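Outer membrane protein Omp121 (Bacteroides thetaiotaomicron, PDB 5FQ8) probably imports nutrients across the bacterial outer membrane as a calcium-binding, TonB-dependent beta-barrel receptor. Local coordinates at residues B[67-72]-B[723-728]; B[189-194]-B[969-974]; B[821-826]-B[903-908]. All blocks are in the same frame, centred on the assembly; numbering follows the deposited sequence.

Contact 1 of 3, residues B[67-72]-B[723-728]; sequences KIAGVQ and NFTKNW
Thr725 meets the backbone of Ala69 and Gly70 where the plug of this TonB-dependent receptor touches the inside of its beta barrel. The segment 67-72 belongs to the plug and turns at Ile68 to Val71 through a type II beta turn, while 723-728 is one run of the barrel strand 716-731. The compact part of the contact is small. Thr725 OG1 accepts a hydrogen bond from Gly70 N at 2.6 Å, with an angle of 143° at the hydrogen. With OG1 anti to the carbonyl carbon (chi1 -57°), the hydroxyl faces Gly70 N and CG2 lies on the flank, 3.7 Å from Gly70 CA. Gly70 sits at the third position of the turn with a positive phi of 77°, a conformation glycine adopts readily, and its backbone also bonds to Arg89 in the plug. The methyl of Ala69 completes this close-packed patch, with CB 3.4 Å from Thr725 OG1 and 4.0 Å from Phe724 O.

Toward Lys67 the fit slackens. Asn723 sets out toward the plug, yet its OD1 comes no nearer than 4.0 Å to Ile68 N, so that end rests on van der Waals proximity. Lys67 starts away from the strand and is partly exposed; its NZ bonds to Ser63 O in the plug, with weak links to Asp820 and Ser909 of the barrel. Ile68 and Val71 likewise set out away from strand 716-731, and both pack on Ile143 within the plug. Phe724, alternating with its neighbours along the strand, also points away from the plug, and Leu704 and Met804 of the flanking barrel strands receive it. Within the turn, Val71 N makes a weak bond of 3.4 Å to Ile68 O.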
loop_
_atom_site.group_PDB
_atom_site.type_symbol
_atom_site.label_atom_id
_atom_site.label_comp_id
_atom_site.label_asym_id
_atom_site.label_seq_id
_atom_site.Cartn_x
_atom_site.Cartn_y
_atom_site.Cartn_z
ATOM N N LYS B 67 15.473 21.363 -36.567
ATOM C CA LYS B 67 15.919 21.028 -37.913
ATOM C C LYS B 67 14.789 20.958 -38.920
ATOM O O LYS B 67 15.048 20.692 -40.092
ATOM C CB LYS B 67 16.671 19.694 -37.914
ATOM C CG LYS B 67 17.953 19.679 -37.106
ATOM C CD LYS B 67 18.751 18.426 -37.378
ATOM C CE LYS B 67 20.212 18.555 -36.951
ATOM N NZ LYS B 67 20.359 18.893 -35.503
ATOM N N ILE B 68 13.547 21.172 -38.503
ATOM C CA ILE B 68 12.384 20.987 -39.365
ATOM C C ILE B 68 11.358 22.052 -39.028
ATOM O O ILE B 68 11.020 22.251 -37.859
ATOM C CB ILE B 68 11.763 19.590 -39.202
ATOM C CG1 ILE B 68 12.777 18.512 -39.534
ATOM C CG2 ILE B 68 10.567 19.447 -40.102
ATOM C CD1 ILE B 68 12.244 17.156 -39.358
ATOM N N ALA B 69 10.861 22.732 -40.045
ATOM C CA ALA B 69 9.960 23.844 -39.806
ATOM C C ALA B 69 8.638 23.343 -39.265
ATOM O O ALA B 69 8.095 22.348 -39.742
ATOM C CB ALA B 69 9.738 24.634 -41.093
ATOM N N GLY B 70 8.125 24.044 -38.261
ATOM C CA GLY B 70 6.835 23.736 -37.679
ATOM C C GLY B 70 6.805 22.553 -36.744
ATOM O O GLY B 70 5.718 22.156 -36.320
ATOM N N VAL B 71 7.955 21.972 -36.421
ATOM C CA VAL B 71 8.039 20.796 -35.571
ATOM C C VAL B 71 8.896 21.179 -34.371
ATOM O O VAL B 71 10.129 21.204 -34.448
ATOM C CB VAL B 71 8.605 19.581 -36.314
ATOM C CG1 VAL B 71 8.651 18.379 -35.390
ATOM C CG2 VAL B 71 7.752 19.264 -37.517
ATOM N N GLN B 72 8.243 21.478 -33.260
ATOM C CA GLN B 72 8.907 22.007 -32.073
ATOM C C GLN B 72 9.277 20.838 -31.178
ATOM O O GLN B 72 8.426 20.277 -30.489
ATOM C CB GLN B 72 7.994 23.008 -31.374
ATOM C CG GLN B 72 8.429 23.454 -29.997
ATOM C CD GLN B 72 7.383 24.332 -29.339
ATOM O OE1 GLN B 72 6.914 25.290 -29.924
ATOM N NE2 GLN B 72 6.999 23.990 -28.124
ATOM N N ASN B 723 15.870 27.089 -41.996
ATOM C CA ASN B 723 14.442 26.823 -41.876
ATOM C C ASN B 723 13.811 27.809 -40.902
ATOM O O ASN B 723 14.429 28.184 -39.904
ATOM C CB ASN B 723 14.202 25.372 -41.440
ATOM C CG ASN B 723 14.844 25.045 -40.116
ATOM O OD1 ASN B 723 14.181 25.053 -39.094
ATOM N ND2 ASN B 723 16.136 24.754 -40.125
ATOM N N PHE B 724 12.584 28.236 -41.193
ATOM C CA PHE B 724 11.950 29.305 -40.425
ATOM C C PHE B 724 10.491 28.982 -40.148
ATOM O O PHE B 724 9.736 28.663 -41.068
ATOM C CB PHE B 724 12.071 30.637 -41.176
ATOM C CG PHE B 724 11.401 31.797 -40.497
ATOM C CD1 PHE B 724 12.082 32.553 -39.572
ATOM C CD2 PHE B 724 10.108 32.150 -40.825
ATOM C CE1 PHE B 724 11.473 33.615 -38.959
ATOM C CE2 PHE B 724 9.498 33.208 -40.223
ATOM C CZ PHE B 724 10.179 33.945 -39.288
ATOM N N THR B 725 10.103 29.081 -38.878
ATOM C CA THR B 725 8.737 28.840 -38.427
ATOM C C THR B 725 8.247 30.036 -37.629
ATOM O O THR B 725 8.934 30.499 -36.716
ATOM C CB THR B 725 8.637 27.583 -37.545
ATOM O OG1 THR B 725 9.131 26.429 -38.233
ATOM C CG2 THR B 725 7.204 27.335 -37.147
ATOM N N LYS B 726 7.055 30.523 -37.953
ATOM C CA LYS B 726 6.387 31.537 -37.141
ATOM C C LYS B 726 4.931 31.133 -37.012
ATOM O O LYS B 726 4.215 31.090 -38.012
ATOM C CB LYS B 726 6.517 32.928 -37.756
ATOM C CG LYS B 726 6.156 34.067 -36.825
ATOM C CD LYS B 726 6.426 35.412 -37.453
ATOM C CE LYS B 726 5.950 36.538 -36.578
ATOM N NZ LYS B 726 6.555 37.837 -36.944
ATOM N N ASN B 727 4.501 30.822 -35.792
ATOM C CA ASN B 727 3.140 30.378 -35.525
ATOM C C ASN B 727 2.395 31.421 -34.716
ATOM O O ASN B 727 2.935 31.979 -33.760
ATOM C CB ASN B 727 3.118 29.042 -34.785
ATOM C CG ASN B 727 1.708 28.496 -34.614
ATOM O OD1 ASN B 727 1.072 28.090 -35.580
ATOM N ND2 ASN B 727 1.220 28.479 -33.379
ATOM N N TRP B 728 1.151 31.665 -35.099
ATOM C CA TRP B 728 0.258 32.550 -34.362
ATOM C C TRP B 728 -0.780 31.699 -33.634
ATOM O O TRP B 728 -1.600 31.027 -34.268
ATOM C CB TRP B 728 -0.414 33.552 -35.296
ATOM C CG TRP B 728 0.401 34.773 -35.628
ATOM C CD1 TRP B 728 0.437 35.954 -34.947
ATOM C CD2 TRP B 728 1.266 34.938 -36.752
ATOM N NE1 TRP B 728 1.277 36.840 -35.576
ATOM C CE2 TRP B 728 1.799 36.235 -36.686
ATOM C CE3 TRP B 728 1.648 34.108 -37.807
ATOM C CZ2 TRP B 728 2.693 36.712 -37.622
ATOM C CZ3 TRP B 728 2.530 34.586 -38.735
ATOM C CH2 TRP B 728 3.047 35.872 -38.638
#

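Contact 2 of 3, residues B[189-194]-B[969-974]; sequences LRLPEF and ANPSSR
Leu189 lies against Ser972 and Arg974, gripped at its backbone and packed at its side chain. Its N donates to Ser972 O at 3.0 Å, the N-H running fairly straight at 158° while the donor sits somewhat out of the carbonyl plane. With CG anti to the backbone N (chi1 174°), the two methyls diverge: CD2 reaches Ser972 OG at 3.4 Å, and CD1 rests over one face of the Arg974 guanidinium, off its centre and 3.4 Å from NH1. The arginine chain bends at chi3 and crosses the leucine at about a right angle, which brings the flat group beneath the methyl. With an alanine in place of Arg974, the methyl CD1 would probably lose the surface it rests on, opening a gap beside Leu189. A second grip runs through a water, which donates to Arg190 O at 3.0 Å and accepts from Ser972 N at 2.8 Å. Further along, Leu191 CD2 touches Pro971 CG at 3.8 Å.

These residues mark the seam of the barrel, where the first strand, 177-188, pairs antiparallel with the last, 973-983; the contact lies where the chain runs out of the one and into the other. In the next shell, Asp950 holds Ser972 OG, Thr942 takes Arg190 NH2, and Asn937 bonds Ser973 O. Beyond them, Leu331 of helix 330-335 backs Pro971, whose side chain is about 6 Å from that of Ile283, a ligand of a calcium site. Glu193 carries the loop outward to a polar side chain of another protein chain.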
loop_
_atom_site.group_PDB
_atom_site.type_symbol
_atom_site.label_atom_id
_atom_site.label_comp_id
_atom_site.label_asym_id
_atom_site.label_seq_id
_atom_site.Cartn_x
_atom_site.Cartn_y
_atom_site.Cartn_z
ATOM N N LEU B 189 26.138 22.252 -18.302
ATOM C CA LEU B 189 26.152 23.212 -19.404
ATOM C C LEU B 189 26.003 24.655 -18.967
ATOM O O LEU B 189 26.696 25.525 -19.496
ATOM C CB LEU B 189 25.032 22.898 -20.393
ATOM C CG LEU B 189 24.844 23.905 -21.520
ATOM C CD1 LEU B 189 26.062 23.911 -22.387
ATOM C CD2 LEU B 189 23.628 23.571 -22.345
ATOM N N ARG B 190 25.082 24.928 -18.045
ATOM C CA ARG B 190 24.809 26.291 -17.598
ATOM C C ARG B 190 24.266 26.193 -16.183
ATOM O O ARG B 190 23.221 25.582 -15.954
ATOM C CB ARG B 190 23.832 26.991 -18.548
ATOM C CG ARG B 190 22.689 27.775 -17.929
ATOM C CD ARG B 190 23.025 29.248 -17.703
ATOM N NE ARG B 190 23.405 29.958 -18.921
ATOM C CZ ARG B 190 22.559 30.620 -19.701
ATOM N NH1 ARG B 190 21.277 30.655 -19.390
ATOM N NH2 ARG B 190 22.995 31.245 -20.787
ATOM N N LEU B 191 25.010 26.718 -15.240
ATOM C CA LEU B 191 24.540 26.931 -13.889
ATOM C C LEU B 191 24.249 28.406 -13.713
ATOM O O LEU B 191 24.740 29.233 -14.484
ATOM C CB LEU B 191 25.586 26.479 -12.867
ATOM C CG LEU B 191 25.905 24.987 -12.844
ATOM C CD1 LEU B 191 27.119 24.722 -11.995
ATOM C CD2 LEU B 191 24.728 24.209 -12.325
ATOM N N PRO B 192 23.434 28.782 -12.736
ATOM C CA PRO B 192 23.132 30.201 -12.568
ATOM C C PRO B 192 24.381 30.980 -12.214
ATOM O O PRO B 192 25.270 30.491 -11.517
ATOM C CB PRO B 192 22.113 30.202 -11.429
ATOM C CG PRO B 192 21.513 28.862 -11.477
ATOM C CD PRO B 192 22.632 27.961 -11.818
ATOM N N GLU B 193 24.461 32.193 -12.720
ATOM C CA GLU B 193 25.597 33.032 -12.396
ATOM C C GLU B 193 25.417 33.585 -10.997
ATOM O O GLU B 193 24.387 34.174 -10.678
ATOM C CB GLU B 193 25.741 34.156 -13.410
ATOM C CG GLU B 193 26.893 35.073 -13.124
ATOM C CD GLU B 193 26.964 36.207 -14.081
ATOM O OE1 GLU B 193 26.092 36.289 -14.957
ATOM O OE2 GLU B 193 27.894 37.014 -13.954
ATOM N N PHE B 194 26.426 33.395 -10.172
ATOM C CA PHE B 194 26.344 33.663 -8.752
ATOM C C PHE B 194 27.043 34.952 -8.392
ATOM O O PHE B 194 27.910 35.436 -9.109
ATOM C CB PHE B 194 26.980 32.531 -7.954
ATOM C CG PHE B 194 26.327 31.226 -8.164
ATOM C CD1 PHE B 194 25.022 31.032 -7.763
ATOM C CD2 PHE B 194 27.005 30.188 -8.763
ATOM C CE1 PHE B 194 24.406 29.833 -7.961
ATOM C CE2 PHE B 194 26.395 28.980 -8.947
ATOM C CZ PHE B 194 25.092 28.800 -8.553
ATOM N N ALA B 969 14.176 21.858 -11.969
ATOM C CA ALA B 969 14.687 20.783 -12.797
ATOM C C ALA B 969 16.200 20.757 -12.714
ATOM O O ALA B 969 16.842 21.772 -12.453
ATOM C CB ALA B 969 14.252 20.968 -14.241
ATOM N N ASN B 970 16.773 19.583 -12.918
ATOM C CA ASN B 970 18.211 19.467 -12.821
ATOM C C ASN B 970 18.888 20.245 -13.947
ATOM O O ASN B 970 18.319 20.410 -15.024
ATOM C CB ASN B 970 18.617 18.006 -12.882
ATOM C CG ASN B 970 18.077 17.210 -11.741
ATOM O OD1 ASN B 970 18.058 17.657 -10.606
ATOM N ND2 ASN B 970 17.631 16.008 -12.036
ATOM N N PRO B 971 20.099 20.738 -13.721
ATOM C CA PRO B 971 20.798 21.494 -14.762
ATOM C C PRO B 971 20.916 20.702 -16.052
ATOM O O PRO B 971 21.087 19.487 -16.034
ATOM C CB PRO B 971 22.172 21.743 -14.143
ATOM C CG PRO B 971 21.981 21.626 -12.710
ATOM C CD PRO B 971 20.892 20.641 -12.492
ATOM N N SER B 972 20.820 21.403 -17.176
ATOM C CA SER B 972 21.018 20.749 -18.457
ATOM C C SER B 972 22.493 20.475 -18.674
ATOM O O SER B 972 23.365 21.061 -18.035
ATOM C CB SER B 972 20.463 21.586 -19.599
ATOM O OG SER B 972 21.339 22.635 -19.949
ATOM N N SER B 973 22.773 19.546 -19.563
ATOM C CA SER B 973 24.140 19.096 -19.729
ATOM C C SER B 973 24.625 19.344 -21.144
ATOM O O SER B 973 23.851 19.583 -22.070
ATOM C CB SER B 973 24.289 17.612 -19.393
ATOM O OG SER B 973 23.590 16.814 -20.324
ATOM N N ARG B 974 25.938 19.278 -21.268
ATOM C CA ARG B 974 26.663 19.344 -22.530
ATOM C C ARG B 974 27.155 17.940 -22.856
ATOM O O ARG B 974 27.813 17.315 -22.025
ATOM C CB ARG B 974 27.840 20.300 -22.376
ATOM C CG ARG B 974 28.191 21.080 -23.538
ATOM C CD ARG B 974 29.615 21.518 -23.380
ATOM N NE ARG B 974 29.825 22.373 -22.218
ATOM C CZ ARG B 974 29.659 23.688 -22.229
ATOM N NH1 ARG B 974 29.260 24.285 -23.333
ATOM N NH2 ARG B 974 29.879 24.398 -21.141
HETATM O O HOH W 1 20.781 24.227 -16.992
#

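Contact 3 of 3, residues B[821-826]-B[903-908]; sequences FDIRQG and SYVKLR
Asp822 and Arg908 lie side by side and point the same way, with their flat groups turned steeply against each other: carboxylate and guanidinium planes stand 75° apart. Arg908 NH1 donates almost within its own plane to OD2 of Asp822 at 3.0 Å, coming from above the carboxylate. Arg824, two residues along the same strand as Asp822, grips that carboxylate side-on, NE to OD1 at 3.2 Å and NH2 to OD2 at 3.0 Å. OD2 therefore takes two donors, both from the same face of its plane, and the carboxylate is held against rotation. The two guanidiniums gather round one anion, which is likely to stay charged between them.

Tyr904 runs alongside Arg824, its ring tilted only 29° from the guanidinium, and its OH sits over one face of that group, 3.1 Å from NE but badly angled for a bond. The ring gets there from the crowded position between backbone N and carbonyl carbon (chi1 64°). Outside the pair, Ser74 and Ile73 of the plug take Arg824, whereas Glu952 pairs with both Lys906 and Arg908.

On the other face the chemistry is apolar. Leu907 CD1 stands over the ring of Phe821, 3.8 Å from CZ in a CH-pi contact, and Ile823 CG1 meets Val905 CG1 at 3.6 Å, the two branched side chains lying side by side. Between the faces, backbone bonds join Asp822 to Lys906 and Arg824 to Tyr904, hydrogen-bonded pairs that alternate with the non-hydrogen-bonded Phe821-Leu907 and Ile823-Val905. Polar side chains turned to the plug-filled interior, here with a salt-bridge network among them, and apolar ones turned outward are the alternation expected of transmembrane beta-barrel strands.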
loop_
_atom_site.group_PDB
_atom_site.type_symbol
_atom_site.label_atom_id
_atom_site.label_comp_id
_atom_site.label_asym_id
_atom_site.label_seq_id
_atom_site.Cartn_x
_atom_site.Cartn_y
_atom_site.Cartn_z
ATOM N N PHE B 821 22.398 25.004 -35.589
ATOM C CA PHE B 821 22.071 25.987 -34.575
ATOM C C PHE B 821 20.572 26.020 -34.419
ATOM O O PHE B 821 19.848 26.029 -35.411
ATOM C CB PHE B 821 22.593 27.372 -34.947
ATOM C CG PHE B 821 24.055 27.512 -34.776
ATOM C CD1 PHE B 821 24.908 27.123 -35.765
ATOM C CD2 PHE B 821 24.574 28.001 -33.615
ATOM C CE1 PHE B 821 26.248 27.233 -35.603
ATOM C CE2 PHE B 821 25.911 28.114 -33.450
ATOM C CZ PHE B 821 26.752 27.730 -34.443
ATOM N N ASP B 822 20.118 26.010 -33.178
ATOM C CA ASP B 822 18.706 26.124 -32.856
ATOM C C ASP B 822 18.472 27.533 -32.364
ATOM O O ASP B 822 19.223 28.025 -31.519
ATOM C CB ASP B 822 18.292 25.111 -31.794
ATOM C CG ASP B 822 16.861 24.674 -31.937
ATOM O OD1 ASP B 822 16.034 25.480 -32.404
ATOM O OD2 ASP B 822 16.567 23.516 -31.586
ATOM N N ILE B 823 17.466 28.197 -32.913
ATOM C CA ILE B 823 17.189 29.574 -32.539
ATOM C C ILE B 823 15.703 29.730 -32.296
ATOM O O ILE B 823 14.905 29.646 -33.234
ATOM C CB ILE B 823 17.666 30.575 -33.592
ATOM C CG1 ILE B 823 19.177 30.520 -33.706
ATOM C CG2 ILE B 823 17.249 31.962 -33.197
ATOM C CD1 ILE B 823 19.638 29.650 -34.802
ATOM N N ARG B 824 15.334 29.967 -31.046
ATOM C CA ARG B 824 13.946 30.127 -30.644
ATOM C C ARG B 824 13.868 31.394 -29.826
ATOM O O ARG B 824 14.635 31.557 -28.874
ATOM C CB ARG B 824 13.448 28.936 -29.823
ATOM C CG ARG B 824 13.938 27.595 -30.324
ATOM C CD ARG B 824 13.322 26.451 -29.590
ATOM N NE ARG B 824 13.789 25.216 -30.176
ATOM C CZ ARG B 824 13.354 24.016 -29.845
ATOM N NH1 ARG B 824 12.423 23.881 -28.920
ATOM N NH2 ARG B 824 13.854 22.955 -30.450
ATOM N N GLN B 825 12.954 32.280 -30.200
ATOM C CA GLN B 825 12.908 33.618 -29.643
ATOM C C GLN B 825 11.493 33.943 -29.222
ATOM O O GLN B 825 10.558 33.802 -30.016
ATOM C CB GLN B 825 13.399 34.654 -30.658
ATOM C CG GLN B 825 14.872 34.570 -30.955
ATOM C CD GLN B 825 15.727 35.163 -29.854
ATOM O OE1 GLN B 825 15.272 36.029 -29.109
ATOM N NE2 GLN B 825 16.976 34.700 -29.746
ATOM N N GLY B 826 11.345 34.393 -27.991
ATOM C CA GLY B 826 10.070 34.893 -27.536
ATOM C C GLY B 826 9.393 33.954 -26.551
ATOM O O GLY B 826 9.612 32.741 -26.540
ATOM N N SER B 903 13.802 32.638 -24.673
ATOM C CA SER B 903 14.563 32.734 -25.906
ATOM C C SER B 903 15.964 32.182 -25.727
ATOM O O SER B 903 16.566 32.311 -24.660
ATOM C CB SER B 903 14.625 34.191 -26.357
ATOM O OG SER B 903 13.332 34.687 -26.649
ATOM N N TYR B 904 16.475 31.546 -26.782
ATOM C CA TYR B 904 17.855 31.078 -26.780
ATOM C C TYR B 904 18.336 30.825 -28.204
ATOM O O TYR B 904 17.545 30.610 -29.123
ATOM C CB TYR B 904 18.038 29.815 -25.915
ATOM C CG TYR B 904 17.299 28.555 -26.358
ATOM C CD1 TYR B 904 17.795 27.754 -27.380
ATOM C CD2 TYR B 904 16.134 28.145 -25.714
ATOM C CE1 TYR B 904 17.137 26.612 -27.768
ATOM C CE2 TYR B 904 15.474 27.007 -26.096
ATOM C CZ TYR B 904 15.980 26.236 -27.123
ATOM O OH TYR B 904 15.324 25.093 -27.503
ATOM N N VAL B 905 19.655 30.903 -28.370
ATOM C CA VAL B 905 20.355 30.364 -29.529
ATOM C C VAL B 905 21.205 29.217 -29.022
ATOM O O VAL B 905 21.888 29.354 -28.006
ATOM C CB VAL B 905 21.245 31.396 -30.252
ATOM C CG1 VAL B 905 21.910 30.740 -31.416
ATOM C CG2 VAL B 905 20.448 32.593 -30.737
ATOM N N LYS B 906 21.169 28.091 -29.719
ATOM C CA LYS B 906 21.867 26.909 -29.240
ATOM C C LYS B 906 22.710 26.274 -30.335
ATOM O O LYS B 906 22.222 26.030 -31.440
ATOM C CB LYS B 906 20.873 25.892 -28.689
ATOM C CG LYS B 906 21.382 25.173 -27.483
ATOM C CD LYS B 906 20.366 24.203 -26.964
ATOM C CE LYS B 906 19.560 24.787 -25.854
ATOM N NZ LYS B 906 18.559 23.798 -25.429
ATOM N N LEU B 907 23.974 26.008 -30.020
ATOM C CA LEU B 907 24.754 25.049 -30.786
ATOM C C LEU B 907 24.191 23.658 -30.521
ATOM O O LEU B 907 24.643 22.946 -29.619
ATOM C CB LEU B 907 26.231 25.136 -30.418
ATOM C CG LEU B 907 27.158 24.254 -31.258
ATOM C CD1 LEU B 907 26.832 24.360 -32.727
ATOM C CD2 LEU B 907 28.601 24.607 -31.026
ATOM N N ARG B 908 23.186 23.273 -31.302
ATOM C CA ARG B 908 22.447 22.043 -31.048
ATOM C C ARG B 908 23.346 20.819 -31.154
ATOM O O ARG B 908 23.455 20.039 -30.211
ATOM C CB ARG B 908 21.286 21.953 -32.030
ATOM C CG ARG B 908 20.269 20.892 -31.729
ATOM C CD ARG B 908 19.099 21.456 -30.964
ATOM N NE ARG B 908 19.271 21.216 -29.546
ATOM C CZ ARG B 908 18.437 21.620 -28.610
ATOM N NH1 ARG B 908 17.356 22.297 -28.933
ATOM N NH2 ARG B 908 18.709 21.350 -27.353
#

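Overall arrangement
All three contacts involve the barrel wall: one brings the plug to it, one lies within it, one sits at its seam. Contact 1 is buried and sets the plug against one strand through a threonine hydroxyl and a glycine amide. Contact 3, partly buried, is strand to strand, with a charged network on its plug side and apolar chains on the other; it touches contact 1, Gln72 CG lying 4.2 Å from Arg824 NH1. Contact 2, also partly buried, lies at the end of the seam between the first and last strands and relies on backbone, water and a methyl over a guanidinium. It touches neither of the others, although Asp950 serves both it, through Ser972, and contact 3, through Lys906.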